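Local structure of (S)-2-haloacid dehalogenase 4A (Burkholderia cepacia, 2NO4) at residues D20-L25 with K102-Y107; H65-F70 with D156-K161; A125-G130 with R165-A170; V181-S186 with F197-V202. The protein catalyses the hydrolytic dehalogenation of short-chain (S)-2-haloalkanoic acids, releasing halide and giving (R)-2-hydroxyalkanoic acids with inverted configuration. One frame throughout, in Å; residues are numbered along the deposited sequence.

How the contacts relate
Strand 16-19, the first in the chain and inside the parallel sheet of the HAD Rossmann-like domain, runs into the nucleophile loop. Contact 1 closes a largely helical excursion of 76 residues, fastening the chain's return at 102-107 to loop 20-25. Contact 2 starts inside that excursion and ends far beyond it, at loop 156-161, so the two cross; they meet where K161 salt-bridges D20. Contact 3 joins strand 123-128 to helix 164-174 and crosses contact 2 in turn, with K161 NZ hydrogen-bonded to L127 O. Contact 4 follows in series as a short beta-alpha-beta closure, and its S186 N reaches T24 OG1 of contact 1. Contacts 1 to 3 share one sulfate ion.

Contact 1. Residues D20-L25 with K102-Y107; sequences DAYGTL and KELSAY. With SO4 (sulfate ion), chain H.
With CG placed beside its backbone N (chi1 -69°), Y22 sends its ring out to L104, while a similar turn at Y107 (chi1 -77°) sets that ring beside the carbonyls of G23 and T24. Segment 20-25 is the nucleophile loop of the HAD fold, directly after strand 16-19; 102-107 is the link that returns from helix 90-102. The methyl L104 CD1 meets the edge of the Y22 ring, 3.6 Å from Y22 CD1 and near the ring plane. The backbones are joined by one hydrogen bond, Y107 N to L25 O at 3.0 Å, with the donor tilted 33° from the carbonyl plane. A106 adds a CA-H...O contact to the same oxygen. Within the loop, A21 O accepts from both T24 N and L25 N, which curls the chain tightly behind the nucleophile D20. T24 OG1 donates to D20 OD2 at 2.6 Å, meeting it on the anti side, and so helps fix the rotation of the carboxylate; K161 salt-bridges the other oxygen, OD1. A sulfate lies in the haloacid site formed in part by A21 and Y22, its O1 gripped by A21 N at 3.0 Å and by Y22 N at 2.9 Å.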
loop_
_atom_site.group_PDB
_atom_site.type_symbol
_atom_site.label_atom_id
_atom_site.label_comp_id
_atom_site.label_asym_id
_atom_site.label_seq_id
_atom_site.Cartn_x
_atom_site.Cartn_y
_atom_site.Cartn_z
ATOM N N ASP B 20 18.034 4.155 -0.752
ATOM C CA ASP B 20 16.924 3.625 -1.533
ATOM C C ASP B 20 17.235 3.752 -3.024
ATOM O O ASP B 20 17.990 4.642 -3.439
ATOM C CB ASP B 20 15.653 4.404 -1.140
ATOM C CG ASP B 20 14.457 4.013 -1.951
ATOM O OD1 ASP B 20 13.918 2.940 -1.658
ATOM O OD2 ASP B 20 14.051 4.785 -2.859
ATOM N N ALA B 21 16.734 2.825 -3.839
ATOM C CA ALA B 21 16.948 2.918 -5.286
ATOM C C ALA B 21 15.769 3.558 -6.037
ATOM O O ALA B 21 15.907 4.662 -6.572
ATOM C CB ALA B 21 17.298 1.561 -5.867
ATOM N N TYR B 22 14.617 2.882 -6.042
ATOM C CA TYR B 22 13.491 3.238 -6.907
ATOM C C TYR B 22 12.736 4.422 -6.310
ATOM O O TYR B 22 12.033 4.279 -5.298
ATOM C CB TYR B 22 12.555 2.019 -7.111
ATOM C CG TYR B 22 13.253 0.962 -7.945
ATOM C CD1 TYR B 22 13.400 1.140 -9.334
ATOM C CD2 TYR B 22 13.842 -0.164 -7.344
ATOM C CE1 TYR B 22 14.065 0.190 -10.135
ATOM C CE2 TYR B 22 14.527 -1.109 -8.116
ATOM C CZ TYR B 22 14.652 -0.928 -9.504
ATOM O OH TYR B 22 15.313 -1.865 -10.283
ATOM N N GLY B 23 12.925 5.580 -6.917
ATOM C CA GLY B 23 12.316 6.832 -6.404
ATOM C C GLY B 23 13.336 7.819 -5.844
ATOM O O GLY B 23 13.068 9.019 -5.764
ATOM N N THR B 24 14.516 7.308 -5.490
ATOM C CA THR B 24 15.570 8.105 -4.845
ATOM C C THR B 24 16.751 8.319 -5.789
ATOM O O THR B 24 17.094 9.460 -6.103
ATOM C CB THR B 24 16.007 7.430 -3.542
ATOM O OG1 THR B 24 14.851 7.234 -2.723
ATOM C CG2 THR B 24 17.062 8.279 -2.741
ATOM N N LEU B 25 17.371 7.220 -6.227
ATOM C CA LEU B 25 18.474 7.283 -7.189
ATOM C C LEU B 25 17.960 7.129 -8.611
ATOM O O LEU B 25 18.524 7.711 -9.516
ATOM C CB LEU B 25 19.526 6.191 -6.915
ATOM C CG LEU B 25 20.248 6.304 -5.559
ATOM C CD1 LEU B 25 21.224 5.155 -5.351
ATOM C CD2 LEU B 25 20.934 7.682 -5.370
ATOM N N LYS B 102 13.595 -1.689 -16.737
ATOM C CA LYS B 102 14.812 -2.456 -16.497
ATOM C C LYS B 102 15.999 -1.517 -16.557
ATOM O O LYS B 102 16.996 -1.750 -15.894
ATOM C CB LYS B 102 14.946 -3.601 -17.515
ATOM C CG LYS B 102 15.749 -4.750 -16.970
ATOM C CD LYS B 102 15.701 -5.988 -17.843
ATOM C CE LYS B 102 16.857 -6.879 -17.419
ATOM N NZ LYS B 102 16.966 -8.145 -18.198
ATOM N N GLU B 103 15.871 -0.438 -17.325
ATOM C CA GLU B 103 16.893 0.597 -17.399
ATOM C C GLU B 103 16.381 2.022 -17.098
ATOM O O GLU B 103 16.552 2.965 -17.887
ATOM C CB GLU B 103 17.619 0.494 -18.737
ATOM C CG GLU B 103 18.231 -0.933 -18.886
ATOM C CD GLU B 103 19.224 -1.102 -20.034
ATOM O OE1 GLU B 103 19.381 -0.168 -20.883
ATOM O OE2 GLU B 103 19.857 -2.192 -20.055
ATOM N N LEU B 104 15.749 2.154 -15.930
ATOM C CA LEU B 104 15.271 3.453 -15.414
ATOM C C LEU B 104 16.387 4.476 -15.328
ATOM O O LEU B 104 17.470 4.160 -14.836
ATOM C CB LEU B 104 14.719 3.293 -13.994
ATOM C CG LEU B 104 13.323 2.861 -13.658
ATOM C CD1 LEU B 104 13.113 3.260 -12.201
ATOM C CD2 LEU B 104 12.210 3.486 -14.564
ATOM N N SER B 105 16.090 5.695 -15.782
ATOM C CA SER B 105 16.958 6.869 -15.649
ATOM C C SER B 105 17.312 7.148 -14.199
ATOM O O SER B 105 16.433 7.099 -13.305
ATOM C CB SER B 105 16.227 8.121 -16.161
ATOM O OG SER B 105 15.762 7.922 -17.472
ATOM N N ALA B 106 18.586 7.465 -13.987
ATOM C CA ALA B 106 19.050 8.035 -12.725
ATOM C C ALA B 106 18.634 9.495 -12.673
ATOM O O ALA B 106 18.608 10.181 -13.709
ATOM C CB ALA B 106 20.556 7.918 -12.595
ATOM N N TYR B 107 18.316 9.965 -11.466
ATOM C CA TYR B 107 18.208 11.398 -11.230
ATOM C C TYR B 107 19.536 12.075 -11.553
ATOM O O TYR B 107 20.594 11.476 -11.371
ATOM C CB TYR B 107 17.748 11.708 -9.782
ATOM C CG TYR B 107 16.281 11.490 -9.609
ATOM C CD1 TYR B 107 15.349 12.478 -9.995
ATOM C CD2 TYR B 107 15.803 10.273 -9.113
ATOM C CE1 TYR B 107 13.985 12.260 -9.857
ATOM C CE2 TYR B 107 14.459 10.059 -8.975
ATOM C CZ TYR B 107 13.560 11.059 -9.353
ATOM O OH TYR B 107 12.221 10.824 -9.211
HETATM S S SO4 H . 13.279 0.419 -3.408
HETATM O O1 SO4 H . 14.535 0.748 -4.041
HETATM O O2 SO4 H . 12.455 -0.425 -4.267
HETATM O O3 SO4 H . 13.461 -0.175 -2.103
HETATM O O4 SO4 H . 12.606 1.708 -3.261
#

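Contact 2. Residues H65-F70 with D156-K161; sequences HQYADF and DLKIYK. With SO4 (sulfate ion), chain K; SO4 (sulfate ion), chain H.
Neither segment forms regular structure apart from F70, which begins helix 70-84; the backbones approach most closely at Y67 and K158, CA to CA 6.2 Å. Segment 65-70 follows helix 43-63, while the loop 156-161 precedes helix 164-174. K158, with positive phi, presents its backbone to the Y67 ring: K158 CA sits over the centre of one face, 3.7 Å from the centroid, in a CH-pi contact. K158 CB and CG continue along the CD2 and CE2 side of that ring. Y67 reaches this place with CG anti to the backbone N (chi1 -176°), and its hydroxyl bonds to D155. Y67 CE1 also stands above one face of the Y160 ring, toward the rim and 3.3 Å from Y160 CE1; the ring planes are inclined at 31°. The Y160 hydroxyl donates to A68 O at 2.7 Å, in the carbonyl plane and on a lone pair, which fixes the end of the ring against the loop. F70 CD1 packs 3.7 Å from Y160 CE2. Beyond Y160, the extended K161 chain carries NZ to the active-site sulfate and D190. The aromatic cluster of Y67, F70 and Y160 thus joins the helical part to a core-domain loop bearing K161, probably important for catalysis.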
loop_
_atom_site.group_PDB
_atom_site.type_symbol
_atom_site.label_atom_id
_atom_site.label_comp_id
_atom_site.label_asym_id
_atom_site.label_seq_id
_atom_site.Cartn_x
_atom_site.Cartn_y
_atom_site.Cartn_z
ATOM N N HIS B 65 2.367 -13.431 3.736
ATOM C CA HIS B 65 3.364 -14.521 3.579
ATOM C C HIS B 65 3.335 -15.175 2.187
ATOM O O HIS B 65 3.437 -16.398 2.064
ATOM C CB HIS B 65 3.197 -15.594 4.705
ATOM C CG HIS B 65 3.089 -15.006 6.084
ATOM N ND1 HIS B 65 3.890 -13.972 6.517
ATOM C CD2 HIS B 65 2.254 -15.273 7.107
ATOM C CE1 HIS B 65 3.560 -13.640 7.755
ATOM N NE2 HIS B 65 2.566 -14.407 8.133
ATOM N N GLN B 66 3.168 -14.365 1.147
ATOM C CA GLN B 66 3.217 -14.867 -0.214
ATOM C C GLN B 66 4.240 -14.024 -1.010
ATOM O O GLN B 66 3.913 -13.356 -1.974
ATOM C CB GLN B 66 1.824 -14.905 -0.859
ATOM C CG GLN B 66 1.799 -15.498 -2.260
ATOM C CD GLN B 66 1.752 -17.034 -2.262
ATOM O OE1 GLN B 66 1.485 -17.660 -1.237
ATOM N NE2 GLN B 66 1.972 -17.632 -3.428
ATOM N N TYR B 67 5.495 -14.050 -0.575
ATOM C CA TYR B 67 6.563 -13.393 -1.334
ATOM C C TYR B 67 6.670 -13.806 -2.789
ATOM O O TYR B 67 6.545 -14.994 -3.146
ATOM C CB TYR B 67 7.938 -13.560 -0.635
ATOM C CG TYR B 67 9.050 -12.804 -1.336
ATOM C CD1 TYR B 67 9.320 -11.467 -1.030
ATOM C CD2 TYR B 67 9.824 -13.421 -2.333
ATOM C CE1 TYR B 67 10.368 -10.767 -1.668
ATOM C CE2 TYR B 67 10.867 -12.730 -2.980
ATOM C CZ TYR B 67 11.116 -11.400 -2.648
ATOM O OH TYR B 67 12.102 -10.699 -3.294
ATOM N N ALA B 68 6.893 -12.810 -3.640
ATOM C CA ALA B 68 7.411 -13.020 -4.984
ATOM C C ALA B 68 8.301 -11.820 -5.201
ATOM O O ALA B 68 8.149 -10.788 -4.516
ATOM C CB ALA B 68 6.296 -13.046 -6.032
ATOM N N ASP B 69 9.228 -11.941 -6.144
ATOM C CA ASP B 69 10.238 -10.913 -6.312
ATOM C C ASP B 69 9.767 -9.636 -7.009
ATOM O O ASP B 69 8.684 -9.595 -7.590
ATOM C CB ASP B 69 11.563 -11.474 -6.895
ATOM C CG ASP B 69 11.577 -11.616 -8.435
ATOM O OD1 ASP B 69 10.650 -11.245 -9.157
ATOM O OD2 ASP B 69 12.609 -12.109 -8.947
ATOM N N PHE B 70 10.587 -8.594 -6.936
ATOM C CA PHE B 70 10.087 -7.256 -7.242
ATOM C C PHE B 70 9.789 -7.104 -8.704
ATOM O O PHE B 70 8.821 -6.432 -9.085
ATOM C CB PHE B 70 11.041 -6.192 -6.734
ATOM C CG PHE B 70 10.390 -4.850 -6.452
ATOM C CD1 PHE B 70 9.343 -4.740 -5.535
ATOM C CD2 PHE B 70 10.877 -3.681 -7.073
ATOM C CE1 PHE B 70 8.787 -3.488 -5.220
ATOM C CE2 PHE B 70 10.320 -2.428 -6.776
ATOM C CZ PHE B 70 9.261 -2.350 -5.819
ATOM N N ASP B 156 17.110 -11.197 -1.005
ATOM C CA ASP B 156 18.035 -12.061 -0.264
ATOM C C ASP B 156 17.315 -12.678 0.927
ATOM O O ASP B 156 17.562 -13.833 1.249
ATOM C CB ASP B 156 19.289 -11.297 0.165
ATOM C CG ASP B 156 20.086 -10.796 -1.025
ATOM O OD1 ASP B 156 20.081 -11.494 -2.034
ATOM O OD2 ASP B 156 20.683 -9.690 -1.001
ATOM N N LEU B 157 16.388 -11.930 1.538
ATOM C CA LEU B 157 15.656 -12.394 2.726
ATOM C C LEU B 157 14.231 -12.807 2.410
ATOM O O LEU B 157 13.579 -13.424 3.244
ATOM C CB LEU B 157 15.549 -11.277 3.787
ATOM C CG LEU B 157 16.759 -10.812 4.562
ATOM C CD1 LEU B 157 16.257 -10.106 5.830
ATOM C CD2 LEU B 157 17.667 -11.981 4.903
ATOM N N LYS B 158 13.734 -12.402 1.240
ATOM C CA LYS B 158 12.347 -12.653 0.834
ATOM C C LYS B 158 11.336 -11.949 1.758
ATOM O O LYS B 158 10.303 -12.494 2.119
ATOM C CB LYS B 158 12.062 -14.162 0.652
ATOM C CG LYS B 158 12.937 -14.772 -0.476
ATOM C CD LYS B 158 12.498 -16.180 -0.873
ATOM C CE LYS B 158 13.617 -16.894 -1.704
ATOM N NZ LYS B 158 14.422 -15.930 -2.597
ATOM N N ILE B 159 11.665 -10.703 2.080
ATOM C CA ILE B 159 10.968 -9.845 3.029
ATOM C C ILE B 159 11.133 -8.396 2.530
ATOM O O ILE B 159 12.257 -7.941 2.352
ATOM C CB ILE B 159 11.631 -9.938 4.426
ATOM C CG1 ILE B 159 11.411 -11.324 5.050
ATOM C CG2 ILE B 159 11.040 -8.878 5.391
ATOM C CD1 ILE B 159 12.212 -11.498 6.297
ATOM N N TYR B 160 10.023 -7.683 2.329
ATOM C CA TYR B 160 10.076 -6.315 1.802
ATOM C C TYR B 160 10.118 -5.238 2.884
ATOM O O TYR B 160 9.706 -5.472 4.013
ATOM C CB TYR B 160 8.873 -6.084 0.887
ATOM C CG TYR B 160 9.012 -6.732 -0.475
ATOM C CD1 TYR B 160 8.133 -7.731 -0.884
ATOM C CD2 TYR B 160 10.011 -6.309 -1.373
ATOM C CE1 TYR B 160 8.236 -8.280 -2.153
ATOM C CE2 TYR B 160 10.102 -6.852 -2.638
ATOM C CZ TYR B 160 9.227 -7.829 -3.010
ATOM O OH TYR B 160 9.335 -8.383 -4.238
ATOM N N LYS B 161 10.618 -4.059 2.521
ATOM C CA LYS B 161 10.503 -2.877 3.372
ATOM C C LYS B 161 8.996 -2.618 3.602
ATOM O O LYS B 161 8.188 -2.945 2.726
ATOM C CB LYS B 161 11.099 -1.669 2.641
ATOM C CG LYS B 161 12.578 -1.726 2.395
ATOM C CD LYS B 161 12.895 -0.706 1.299
ATOM C CE LYS B 161 14.367 -0.393 1.221
ATOM N NZ LYS B 161 14.591 0.782 0.263
HETATM S S SO4 K . 2.936 -16.214 -6.887
HETATM O O1 SO4 K . 4.157 -16.333 -7.641
HETATM O O2 SO4 K . 2.178 -17.473 -6.920
HETATM O O3 SO4 K . 3.226 -15.917 -5.499
HETATM O O4 SO4 K . 2.120 -15.151 -7.542
HETATM S S SO4 H . 13.279 0.419 -3.408
HETATM O O1 SO4 H . 14.535 0.748 -4.041
HETATM O O2 SO4 H . 12.455 -0.425 -4.267
HETATM O O3 SO4 H . 13.461 -0.175 -2.103
HETATM O O4 SO4 H . 12.606 1.708 -3.261
#

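Contact 3. Residues A125-G130 with R165-A170; sequences AILSNG and RIYQFA. With SO4 (sulfate ion), chain H.
L127 on strand 123-128 carries this buried contact, wedging its two methyl groups against helix 164-174. L127 CD1 lies 3.8 Å from I166 CG1, and L127 CD2 touches Y167 CD1 at 3.7 Å and A170 CB at 4.0 Å. Both methyls also pack against the carbonyl oxygen of I166. The CB of L127 points toward the helix and, with CG anti to the backbone N (chi1 177°), both methyls end against it. L127 and Y167 cross at about a right angle, with CD2 approaching the ring obliquely. I166 extends CG1 and CD1 in a straight chain toward the strand end, where CD1 has looser contacts with S128 O and N129 OD1.

One shell farther out, helix 165-170 runs nearly antiparallel to strand 125-128, at 160° between their N-to-C directions and with a closest approach of 9.5 Å between axes, as expected for a helix packed on the parallel sheet of a Rossmann-like fold. The hydroxyl of Y167, probably important for catalysis, is hydrogen-bonded to D190 OD1. N129 OD1 takes the backbone N of K161.

At the strand's C-terminal end the chain turns polar. S128 OG accepts from G130 N at 2.9 Å, an ST turn, and donates to sulfate O1 at 2.8 Å. N129 N reaches sulfate O3 at 2.8 Å in a nearly straight bond. S128 and N129 bind the haloacid substrate, so the sulfate occupies the haloacid site, perhaps mimicking the substrate carboxylate. No hydrogen bond crosses between the segments; the helix packs on the strand mainly through L127, I166, Y167 and A170, while S128 OG and N129 N serve the anion.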
loop_
_atom_site.group_PDB
_atom_site.type_symbol
_atom_site.label_atom_id
_atom_site.label_comp_id
_atom_site.label_asym_id
_atom_site.label_seq_id
_atom_site.Cartn_x
_atom_site.Cartn_y
_atom_site.Cartn_z
ATOM N N ALA B 125 26.170 2.312 -0.112
ATOM C CA ALA B 125 25.444 1.080 -0.451
ATOM C C ALA B 125 24.004 1.413 -0.871
ATOM O O ALA B 125 23.469 2.475 -0.514
ATOM C CB ALA B 125 25.461 0.095 0.767
ATOM N N ILE B 126 23.408 0.531 -1.661
ATOM C CA ILE B 126 21.965 0.576 -1.922
ATOM C C ILE B 126 21.285 -0.518 -1.050
ATOM O O ILE B 126 21.848 -1.613 -0.847
ATOM C CB ILE B 126 21.667 0.393 -3.440
ATOM C CG1 ILE B 126 22.000 1.687 -4.202
ATOM C CG2 ILE B 126 20.176 -0.045 -3.703
ATOM C CD1 ILE B 126 21.922 1.559 -5.699
ATOM N N LEU B 127 20.107 -0.194 -0.496
ATOM C CA LEU B 127 19.217 -1.199 0.112
ATOM C C LEU B 127 17.842 -1.043 -0.575
ATOM O O LEU B 127 17.167 0.017 -0.452
ATOM C CB LEU B 127 19.128 -0.997 1.636
ATOM C CG LEU B 127 18.156 -1.956 2.348
ATOM C CD1 LEU B 127 18.729 -3.417 2.264
ATOM C CD2 LEU B 127 17.848 -1.505 3.789
ATOM N N SER B 128 17.458 -2.065 -1.333
ATOM C CA SER B 128 16.329 -1.958 -2.259
ATOM C C SER B 128 15.388 -3.157 -2.182
ATOM O O SER B 128 15.830 -4.302 -2.014
ATOM C CB SER B 128 16.867 -1.850 -3.699
ATOM O OG SER B 128 15.784 -1.730 -4.637
ATOM N N ASN B 129 14.093 -2.910 -2.374
ATOM C CA ASN B 129 13.148 -4.007 -2.686
ATOM C C ASN B 129 13.461 -4.758 -3.979
ATOM O O ASN B 129 13.017 -5.890 -4.143
ATOM C CB ASN B 129 11.706 -3.481 -2.819
ATOM C CG ASN B 129 11.132 -2.990 -1.503
ATOM O OD1 ASN B 129 11.411 -3.541 -0.429
ATOM N ND2 ASN B 129 10.283 -1.947 -1.586
ATOM N N GLY B 130 14.153 -4.103 -4.916
ATOM C CA GLY B 130 14.370 -4.652 -6.246
ATOM C C GLY B 130 15.305 -5.863 -6.117
ATOM O O GLY B 130 16.244 -5.848 -5.326
ATOM N N ARG B 165 13.458 -6.431 9.533
ATOM C CA ARG B 165 14.497 -7.405 9.149
ATOM C C ARG B 165 15.320 -6.981 7.937
ATOM O O ARG B 165 16.487 -7.346 7.849
ATOM C CB ARG B 165 13.946 -8.833 8.938
ATOM C CG ARG B 165 13.287 -9.443 10.188
ATOM C CD ARG B 165 11.788 -9.506 9.950
ATOM N NE ARG B 165 11.408 -10.849 9.676
ATOM C CZ ARG B 165 10.251 -11.296 9.200
ATOM N NH1 ARG B 165 9.244 -10.526 8.786
ATOM N NH2 ARG B 165 10.161 -12.601 9.092
ATOM N N ILE B 166 14.731 -6.217 7.008
ATOM C CA ILE B 166 15.494 -5.734 5.855
ATOM C C ILE B 166 16.556 -4.666 6.196
ATOM O O ILE B 166 17.657 -4.688 5.631
ATOM C CB ILE B 166 14.618 -5.333 4.635
ATOM C CG1 ILE B 166 15.518 -5.190 3.391
ATOM C CG2 ILE B 166 13.826 -4.048 4.934
ATOM C CD1 ILE B 166 14.766 -4.818 2.080
ATOM N N TYR B 167 16.230 -3.743 7.103
ATOM C CA TYR B 167 17.192 -2.769 7.613
ATOM C C TYR B 167 18.291 -3.471 8.434
ATOM O O TYR B 167 19.459 -3.090 8.351
ATOM C CB TYR B 167 16.481 -1.653 8.423
ATOM C CG TYR B 167 15.355 -1.019 7.605
ATOM C CD1 TYR B 167 15.649 -0.276 6.445
ATOM C CD2 TYR B 167 14.009 -1.200 7.961
ATOM C CE1 TYR B 167 14.638 0.299 5.665
ATOM C CE2 TYR B 167 12.968 -0.631 7.166
ATOM C CZ TYR B 167 13.310 0.127 6.027
ATOM O OH TYR B 167 12.346 0.687 5.217
ATOM N N GLN B 168 17.909 -4.485 9.215
ATOM C CA GLN B 168 18.858 -5.295 10.002
ATOM C C GLN B 168 19.840 -6.033 9.092
ATOM O O GLN B 168 21.031 -6.083 9.387
ATOM C CB GLN B 168 18.123 -6.297 10.911
ATOM C CG GLN B 168 19.043 -7.124 11.839
ATOM C CD GLN B 168 19.830 -6.240 12.784
ATOM O OE1 GLN B 168 21.053 -6.253 12.780
ATOM N NE2 GLN B 168 19.142 -5.463 13.581
ATOM N N PHE B 169 19.328 -6.598 7.999
ATOM C CA PHE B 169 20.144 -7.214 6.939
ATOM C C PHE B 169 21.288 -6.295 6.451
ATOM O O PHE B 169 22.421 -6.761 6.269
ATOM C CB PHE B 169 19.241 -7.661 5.764
ATOM C CG PHE B 169 19.978 -8.340 4.627
ATOM C CD1 PHE B 169 20.546 -9.617 4.790
ATOM C CD2 PHE B 169 20.088 -7.722 3.377
ATOM C CE1 PHE B 169 21.223 -10.254 3.705
ATOM C CE2 PHE B 169 20.768 -8.347 2.316
ATOM C CZ PHE B 169 21.329 -9.607 2.483
ATOM N N ALA B 170 20.984 -5.009 6.230
ATOM C CA ALA B 170 21.982 -4.006 5.840
ATOM C C ALA B 170 23.070 -3.831 6.920
ATOM O O ALA B 170 24.252 -3.777 6.599
ATOM C CB ALA B 170 21.278 -2.620 5.518
HETATM S S SO4 H . 13.279 0.419 -3.408
HETATM O O1 SO4 H . 14.535 0.748 -4.041
HETATM O O2 SO4 H . 12.455 -0.425 -4.267
HETATM O O3 SO4 H . 13.461 -0.175 -2.103
HETATM O O4 SO4 H . 12.606 1.708 -3.261
#

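Contact 4. Residues V181-S186 with F197-V202; sequences VCFVSS and FGFNTV
This contact is the closing step of a beta-alpha-beta unit in the Rossmann-like HAD core, in which strand 181-185 and strand 200-204, joined by helix 188-197, lie side by side and parallel. Their register pairs C182 with N200, F183 with T201 and V184 with V202. F183 holds both its backbone groups to the neighbour: F183 N donates to N200 O at 2.7 Å, and F183 O accepts from V202 N at 2.8 Å. S185 N to V202 O continues the ladder. V181 CG1 stands over the centre of the F199 ring, 3.6 Å from the centroid, and F197 of the preceding helix covers the opposite face near its rim. F199 CD2 meets F183 CD1 at 3.6 Å; the rings are tilted by 26° and slid apart, barely overlapping. On the sheet face that bears C182 and V202, C182 SG packs 3.6 Å from V202 CG2, where helix 228-232 packs against both side chains. At the far end S185, bonded to N187 and D190, lies beside the nucleophile D20. The strand pair begins with a doubly bound oxygen: V181 O accepts from N200 N and from N200 ND2, which also bonds N179 O and approaches V181 O to 3.1 Å from above the carbonyl plane.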
loop_
_atom_site.group_PDB
_atom_site.type_symbol
_atom_site.label_atom_id
_atom_site.label_comp_id
_atom_site.label_asym_id
_atom_site.label_seq_id
_atom_site.Cartn_x
_atom_site.Cartn_y
_atom_site.Cartn_z
ATOM N N VAL B 181 24.621 4.547 10.391
ATOM C CA VAL B 181 24.016 4.649 9.063
ATOM C C VAL B 181 23.225 5.967 8.854
ATOM O O VAL B 181 22.347 6.329 9.640
ATOM C CB VAL B 181 23.128 3.421 8.787
ATOM C CG1 VAL B 181 22.283 3.581 7.466
ATOM C CG2 VAL B 181 23.993 2.149 8.764
ATOM N N CYS B 182 23.577 6.662 7.784
ATOM C CA CYS B 182 22.713 7.676 7.201
ATOM C C CYS B 182 21.872 7.032 6.078
ATOM O O CYS B 182 22.375 6.597 5.032
ATOM C CB CYS B 182 23.530 8.859 6.668
ATOM S SG CYS B 182 22.464 10.167 5.971
ATOM N N PHE B 183 20.572 6.981 6.317
ATOM C CA PHE B 183 19.672 6.312 5.393
ATOM C C PHE B 183 18.943 7.340 4.545
ATOM O O PHE B 183 18.259 8.219 5.084
ATOM C CB PHE B 183 18.648 5.418 6.112
ATOM C CG PHE B 183 17.776 4.599 5.139
ATOM C CD1 PHE B 183 18.275 3.422 4.603
ATOM C CD2 PHE B 183 16.500 5.032 4.753
ATOM C CE1 PHE B 183 17.524 2.639 3.687
ATOM C CE2 PHE B 183 15.716 4.254 3.851
ATOM C CZ PHE B 183 16.235 3.059 3.325
ATOM N N VAL B 184 19.067 7.220 3.225
ATOM C CA VAL B 184 18.556 8.257 2.302
ATOM C C VAL B 184 17.435 7.726 1.389
ATOM O O VAL B 184 17.628 6.761 0.669
ATOM C CB VAL B 184 19.688 8.876 1.418
ATOM C CG1 VAL B 184 19.126 9.959 0.502
ATOM C CG2 VAL B 184 20.815 9.453 2.317
ATOM N N SER B 185 16.272 8.372 1.422
ATOM C CA SER B 185 15.144 7.907 0.573
ATOM C C SER B 185 14.191 9.051 0.222
ATOM O O SER B 185 14.045 10.006 0.993
ATOM C CB SER B 185 14.379 6.756 1.288
ATOM O OG SER B 185 13.353 6.214 0.441
ATOM N N SER B 186 13.525 8.939 -0.924
ATOM C CA SER B 186 12.366 9.776 -1.242
ATOM C C SER B 186 11.037 9.185 -0.791
ATOM O O SER B 186 9.994 9.844 -0.895
ATOM C CB SER B 186 12.295 10.032 -2.746
ATOM O OG SER B 186 13.430 10.769 -3.163
ATOM N N PHE B 197 13.458 1.656 12.883
ATOM C CA PHE B 197 14.563 0.721 13.088
ATOM C C PHE B 197 15.776 1.356 13.796
ATOM O O PHE B 197 16.466 0.692 14.603
ATOM C CB PHE B 197 14.983 0.076 11.747
ATOM C CG PHE B 197 16.155 -0.865 11.877
ATOM C CD1 PHE B 197 15.960 -2.156 12.373
ATOM C CD2 PHE B 197 17.444 -0.449 11.536
ATOM C CE1 PHE B 197 17.035 -3.046 12.552
ATOM C CE2 PHE B 197 18.531 -1.318 11.683
ATOM C CZ PHE B 197 18.325 -2.618 12.209
ATOM N N GLY B 198 16.053 2.631 13.517
ATOM C CA GLY B 198 17.192 3.303 14.158
ATOM C C GLY B 198 18.247 3.947 13.263
ATOM O O GLY B 198 19.220 4.509 13.779
ATOM N N PHE B 199 18.084 3.871 11.937
ATOM C CA PHE B 199 19.014 4.598 11.033
ATOM C C PHE B 199 18.781 6.091 11.163
ATOM O O PHE B 199 17.702 6.487 11.530
ATOM C CB PHE B 199 18.776 4.259 9.573
ATOM C CG PHE B 199 19.175 2.866 9.172
ATOM C CD1 PHE B 199 20.077 2.113 9.930
ATOM C CD2 PHE B 199 18.653 2.319 8.000
ATOM C CE1 PHE B 199 20.469 0.797 9.511
ATOM C CE2 PHE B 199 19.020 1.022 7.562
ATOM C CZ PHE B 199 19.955 0.267 8.324
ATOM N N ASN B 200 19.805 6.904 10.860
ATOM C CA ASN B 200 19.654 8.368 10.749
ATOM C C ASN B 200 19.061 8.687 9.379
ATOM O O ASN B 200 19.695 8.445 8.349
ATOM C CB ASN B 200 21.008 9.077 10.947
ATOM C CG ASN B 200 21.645 8.730 12.292
ATOM O OD1 ASN B 200 21.199 9.208 13.332
ATOM N ND2 ASN B 200 22.665 7.868 12.275
ATOM N N THR B 201 17.847 9.231 9.359
ATOM C CA THR B 201 17.100 9.329 8.105
ATOM C C THR B 201 17.150 10.704 7.456
ATOM O O THR B 201 17.014 11.730 8.114
ATOM C CB THR B 201 15.631 8.869 8.286
ATOM O OG1 THR B 201 15.075 9.566 9.401
ATOM C CG2 THR B 201 15.611 7.367 8.565
ATOM N N VAL B 202 17.334 10.691 6.150
ATOM C CA VAL B 202 17.328 11.905 5.349
ATOM C C VAL B 202 16.390 11.708 4.176
ATOM O O VAL B 202 16.573 10.798 3.345
ATOM C CB VAL B 202 18.726 12.240 4.833
ATOM C CG1 VAL B 202 18.670 13.479 3.864
ATOM C CG2 VAL B 202 19.693 12.427 6.016
#